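Local coordinates for putative gdp-fucose protein o-fucosyltransferase 1 (Caenorhabditis elegans, PDB 3ZY2), which belongs to the GDP-fucose protein O-fucosyltransferase family of the GT-B clan and is modelled here with guanosine-5'-diphosphate bound, at residues A[38-44]-A[73-77]. Residues are numbered along the deposited sequence; the frame is centred on the assembly and turned at random.
Sequences DRTLVLP and RVVTM
R73 reaches back along the start of 38-44 and forms a salt bridge with D38, end-on, both terminal nitrogens meeting the single oxygen OD1. NH1 of R73 lies 2.8 Å from OD1 of D38, on the syn side and only 22° out of the carboxylate plane; NH2 comes to the same oxygen from well above that plane; the carboxylate and guanidinium planes stand 77° apart. A bend at chi3 (-58°) turns the R73 chain toward D38, which lies just past helix 20-37 in a Schellman motif. NH2 also makes a weak bond to the D38 carbonyl oxygen and a salt bridge to D6, whose carboxylate accepts from T40 OG1 as well and ties the two segments to the N-terminal loop. The R73 carbonyl oxygen takes the L41 amide at 3.0 Å (R73 O to L41 N) and a water that bridges to R39 O.

V74 is the parallel bridge partner of L41, and the two side chains lie on the same face of the sheet. Its CG1 packs on L43 CD2 at 3.9 Å, and helix 65-68 covers both side chains through V68.

V75 binds through both backbone groups: its N donates to L41 O at 3.0 Å, and its O receives L43 N at 2.9 Å. On the other face its CG2 meets T40 CG2 and V42 CG2.

T76 N-caps helix 77-88, its OG1 accepting from E79 N. M77 opens that helix; bent at chi2 and chi3, it folds SD against V42 CG1 at 3.8 Å and lays CE near L43 O.

This is parallel beta pairing at the edge of a Rossmann-like domain of a GT-B fold: 74-75 is the outermost strand beside 40-42, which in turn pairs with 10-13.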
# COMPACT_ATOMS: atom_id res chain seq x y z
N ASP A 38 -12.22 17.44 9.72
CA ASP A 38 -13.23 18.48 9.52
C ASP A 38 -13.45 18.84 8.05
O ASP A 38 -13.59 20.00 7.68
CB ASP A 38 -12.94 19.73 10.39
CG ASP A 38 -14.20 20.52 10.69
OD1 ASP A 38 -15.32 19.99 10.50
OD2 ASP A 38 -14.06 21.69 11.12
N ARG A 39 -13.53 17.81 7.21
CA ARG A 39 -13.89 17.96 5.82
C ARG A 39 -15.21 17.21 5.61
O ARG A 39 -15.48 16.20 6.27
CB ARG A 39 -12.83 17.33 4.91
CG ARG A 39 -11.61 18.23 4.71
CD ARG A 39 -10.61 17.56 3.79
NE ARG A 39 -9.45 18.42 3.54
CZ ARG A 39 -9.22 19.08 2.40
NH1 ARG A 39 -10.04 18.98 1.37
NH2 ARG A 39 -8.13 19.82 2.29
N THR A 40 -16.00 17.71 4.68
CA THR A 40 -17.24 17.03 4.29
C THR A 40 -16.91 15.76 3.52
O THR A 40 -16.06 15.78 2.62
CB THR A 40 -18.12 17.94 3.42
OG1 THR A 40 -18.52 19.06 4.21
CG2 THR A 40 -19.39 17.21 2.98
N LEU A 41 -17.56 14.65 3.89
CA LEU A 41 -17.37 13.37 3.21
C LEU A 41 -18.37 13.20 2.09
O LEU A 41 -19.58 13.27 2.32
CB LEU A 41 -17.49 12.20 4.18
CG LEU A 41 -17.26 10.82 3.56
CD1 LEU A 41 -15.82 10.72 3.01
CD2 LEU A 41 -17.56 9.72 4.58
N VAL A 42 -17.86 12.96 0.88
CA VAL A 42 -18.70 12.54 -0.23
C VAL A 42 -19.08 11.08 0.01
O VAL A 42 -18.21 10.22 0.18
CB VAL A 42 -18.00 12.67 -1.61
CG1 VAL A 42 -18.95 12.25 -2.75
CG2 VAL A 42 -17.46 14.12 -1.81
N LEU A 43 -20.39 10.81 0.07
CA LEU A 43 -20.84 9.47 0.38
C LEU A 43 -20.48 8.54 -0.79
O LEU A 43 -20.73 8.86 -1.96
CB LEU A 43 -22.34 9.48 0.69
CG LEU A 43 -22.71 10.23 1.97
CD1 LEU A 43 -24.21 10.58 1.97
CD2 LEU A 43 -22.36 9.41 3.20
N PRO A 44 -19.83 7.39 -0.51
CA PRO A 44 -19.35 6.54 -1.58
C PRO A 44 -20.47 5.83 -2.32
O PRO A 44 -21.53 5.57 -1.73
CB PRO A 44 -18.51 5.49 -0.84
CG PRO A 44 -19.17 5.37 0.50
CD PRO A 44 -19.63 6.80 0.83
N ARG A 73 -20.49 15.86 8.70
CA ARG A 73 -20.94 16.47 7.46
C ARG A 73 -20.71 15.58 6.25
O ARG A 73 -19.60 15.08 6.05
CB ARG A 73 -20.25 17.80 7.20
CG ARG A 73 -20.52 18.82 8.25
CD ARG A 73 -20.17 20.24 7.77
NE ARG A 73 -18.77 20.38 7.36
CZ ARG A 73 -17.72 20.34 8.18
NH1 ARG A 73 -17.89 20.18 9.49
NH2 ARG A 73 -16.50 20.48 7.70
N VAL A 74 -21.77 15.42 5.47
CA VAL A 74 -21.76 14.57 4.29
C VAL A 74 -22.49 15.24 3.13
O VAL A 74 -23.32 16.15 3.34
CB VAL A 74 -22.47 13.21 4.58
CG1 VAL A 74 -21.69 12.38 5.61
CG2 VAL A 74 -23.93 13.42 5.01
N VAL A 75 -22.16 14.82 1.90
CA VAL A 75 -22.95 15.13 0.71
C VAL A 75 -23.08 13.86 -0.14
O VAL A 75 -22.18 13.02 -0.15
CB VAL A 75 -22.34 16.25 -0.18
CG1 VAL A 75 -22.54 17.62 0.47
CG2 VAL A 75 -20.87 15.95 -0.56
N THR A 76 -24.20 13.72 -0.83
CA THR A 76 -24.35 12.60 -1.76
C THR A 76 -23.37 12.72 -2.93
O THR A 76 -22.89 13.82 -3.24
CB THR A 76 -25.77 12.50 -2.32
OG1 THR A 76 -26.08 13.70 -3.06
CG2 THR A 76 -26.80 12.29 -1.20
N MET A 77 -23.07 11.59 -3.56
CA MET A 77 -22.26 11.58 -4.78
C MET A 77 -22.93 12.42 -5.88
O MET A 77 -22.23 13.13 -6.62
CB MET A 77 -22.02 10.14 -5.26
CG MET A 77 -21.06 10.04 -6.45
SD MET A 77 -19.39 10.53 -6.06
CE MET A 77 -18.90 9.13 -5.06
O HOH W 1 -17.34 14.72 7.56